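Local coordinates for protein L-lysine 6-monooxygenase (Pseudomonas syringae pv. tomato, PDB 5CQF) that probably acts as an FAD- and NADP-dependent oxidoreductase that hydroxylates the side-chain amine of lysine in siderophore biosynthesis, at residues A171-P175 against F187-R191. Numbering follows the deposited sequence.
Sequences APRIP and FHTSR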
loop_
_atom_site.group_PDB
_atom_site.type_symbol
_atom_site.label_atom_id
_atom_site.label_comp_id
_atom_site.label_asym_id
_atom_site.label_seq_id
_atom_site.Cartn_x
_atom_site.Cartn_y
_atom_site.Cartn_z
ATOM N N ALA A 171 -2.014 31.858 -19.208
ATOM C CA ALA A 171 -2.824 32.583 -18.201
ATOM C C ALA A 171 -4.093 31.846 -17.737
ATOM O O ALA A 171 -4.624 30.996 -18.452
ATOM C CB ALA A 171 -3.193 33.969 -18.724
ATOM N N PRO A 172 -4.580 32.180 -16.535
ATOM C CA PRO A 172 -5.838 31.595 -16.048
ATOM C C PRO A 172 -6.997 31.743 -17.042
ATOM O O PRO A 172 -7.195 32.811 -17.595
ATOM C CB PRO A 172 -6.161 32.411 -14.777
ATOM C CG PRO A 172 -4.913 33.118 -14.396
ATOM C CD PRO A 172 -4.015 33.173 -15.601
ATOM N N ARG A 173 -7.746 30.670 -17.251
ATOM C CA ARG A 173 -8.983 30.713 -18.005
ATOM C C ARG A 173 -10.068 31.262 -17.074
ATOM O O ARG A 173 -10.410 30.640 -16.065
ATOM C CB ARG A 173 -9.344 29.302 -18.485
ATOM C CG ARG A 173 -10.553 29.214 -19.419
ATOM C CD ARG A 173 -10.827 27.780 -19.876
ATOM N NE ARG A 173 -11.652 26.996 -18.943
ATOM C CZ ARG A 173 -12.982 27.109 -18.800
ATOM N NH1 ARG A 173 -13.629 26.332 -17.926
ATOM N NH2 ARG A 173 -13.680 28.003 -19.508
ATOM N N ILE A 174 -10.572 32.445 -17.406
ATOM C CA ILE A 174 -11.703 33.066 -16.718
ATOM C C ILE A 174 -12.842 33.237 -17.720
ATOM O O ILE A 174 -12.786 34.131 -18.577
ATOM C CB ILE A 174 -11.365 34.491 -16.220
ATOM C CG1 ILE A 174 -10.093 34.513 -15.353
ATOM C CG2 ILE A 174 -12.559 35.078 -15.480
ATOM C CD1 ILE A 174 -10.203 33.740 -14.053
ATOM N N PRO A 175 -13.889 32.405 -17.621
ATOM C CA PRO A 175 -15.009 32.636 -18.532
ATOM C C PRO A 175 -15.549 34.056 -18.382
ATOM O O PRO A 175 -15.509 34.604 -17.272
ATOM C CB PRO A 175 -16.054 31.610 -18.089
ATOM C CG PRO A 175 -15.288 30.557 -17.367
ATOM C CD PRO A 175 -14.112 31.252 -16.735
ATOM N N PHE A 187 -12.407 34.001 -6.954
ATOM C CA PHE A 187 -11.048 34.010 -7.521
ATOM C C PHE A 187 -10.649 32.717 -8.163
ATOM O O PHE A 187 -11.287 31.688 -7.949
ATOM C CB PHE A 187 -10.013 34.381 -6.452
ATOM C CG PHE A 187 -10.208 33.668 -5.144
ATOM C CD1 PHE A 187 -9.566 32.479 -4.895
ATOM C CD2 PHE A 187 -11.005 34.208 -4.169
ATOM C CE1 PHE A 187 -9.721 31.833 -3.690
ATOM C CE2 PHE A 187 -11.173 33.574 -2.950
ATOM C CZ PHE A 187 -10.546 32.375 -2.717
ATOM N N HIS A 188 -9.564 32.784 -8.933
ATOM C CA HIS A 188 -9.021 31.606 -9.613
ATOM C C HIS A 188 -8.123 30.858 -8.658
ATOM O O HIS A 188 -7.563 31.460 -7.727
ATOM C CB HIS A 188 -8.195 32.058 -10.819
ATOM C CG HIS A 188 -7.811 30.959 -11.754
ATOM N ND1 HIS A 188 -6.550 30.417 -11.779
ATOM C CD2 HIS A 188 -8.512 30.319 -12.715
ATOM C CE1 HIS A 188 -6.486 29.482 -12.707
ATOM N NE2 HIS A 188 -7.666 29.402 -13.291
ATOM N N THR A 189 -7.949 29.564 -8.904
ATOM C CA THR A 189 -7.098 28.731 -8.061
ATOM C C THR A 189 -5.656 29.196 -8.001
ATOM O O THR A 189 -4.977 28.909 -7.033
ATOM C CB THR A 189 -7.102 27.239 -8.484
ATOM O OG1 THR A 189 -6.823 27.112 -9.884
ATOM C CG2 THR A 189 -8.429 26.627 -8.222
ATOM N N SER A 190 -5.183 29.891 -9.032
ATOM C CA SER A 190 -3.797 30.369 -9.080
ATOM C C SER A 190 -3.479 31.427 -8.005
ATOM O O SER A 190 -2.319 31.747 -7.764
ATOM C CB SER A 190 -3.488 30.956 -10.467
ATOM O OG SER A 190 -4.275 32.110 -10.728
ATOM N N ARG A 191 -4.506 32.002 -7.391
ATOM C CA ARG A 191 -4.321 32.971 -6.333
ATOM C C ARG A 191 -5.003 32.479 -5.053
ATOM O O ARG A 191 -5.281 33.267 -4.154
ATOM C CB ARG A 191 -4.906 34.312 -6.789
ATOM C CG ARG A 191 -4.240 34.874 -8.044
ATOM C CD ARG A 191 -3.101 35.828 -7.701
ATOM N NE ARG A 191 -3.609 37.060 -7.080
ATOM C CZ ARG A 191 -4.110 38.104 -7.741
ATOM N NH1 ARG A 191 -4.168 38.108 -9.079
ATOM N NH2 ARG A 191 -4.550 39.160 -7.057
#
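Pro172 lays its ring carbon CB almost exactly over the middle of the His188 imidazole, a clear case of a proline serving as the aliphatic lid of a CH-pi contact. CB stands 3.5 Å from the ring centroid and only 4° off the ring normal, and it approaches CE1 and ND1 of His188 equally. The imidazole is carried out to this position by CG lying anti to the backbone N of its own residue (chi1 -168°). On the opposite face of the same ring sits Thr189 OG1, displaced toward the rim.

Weaker van der Waals contacts complete the interface. Ile174 sends the end of its longer branch, CD1, to within 4.0 Å of His188 CD2, at a slant to the ring. The carbonyl oxygen of Arg173, hydrogen-bonded to Thr350 OG1, approaches the same carbon only loosely. Pro172 CG, the outer corner of the pyrrolidine, reaches Ser190 OG at 3.9 Å.

Hydrogen bonds within 187-191 and one to Gly351 hold the imidazole's rotation. ND1 of His188 is hydrogen-bonded to Ser190 OG (3.0 Å) and accepts the backbone N-H of Ser190 (3.1 Å), which comes from well outside the ring plane. NE2 bonds to the carbonyl oxygen of Gly351, so both ring nitrogens are engaged, and Tyr352 packs edge-to-face with the ring.

Arg173 pairs its backbone with Gly351 and Ala171 with Gln353, which ties 171-175 to the loop following strand 345-348. His188 is the last residue of strand 186-188, an outermost strand, within the chain, of the parallel sheet whose strand 206-210 leads into a GxGxxA-like turn, consistent with an NADP-binding domain. It receives the segment leading in from strand 163-166 of the other parallel sheet, as expected of a two-dinucleotide-domain flavoprotein monooxygenase.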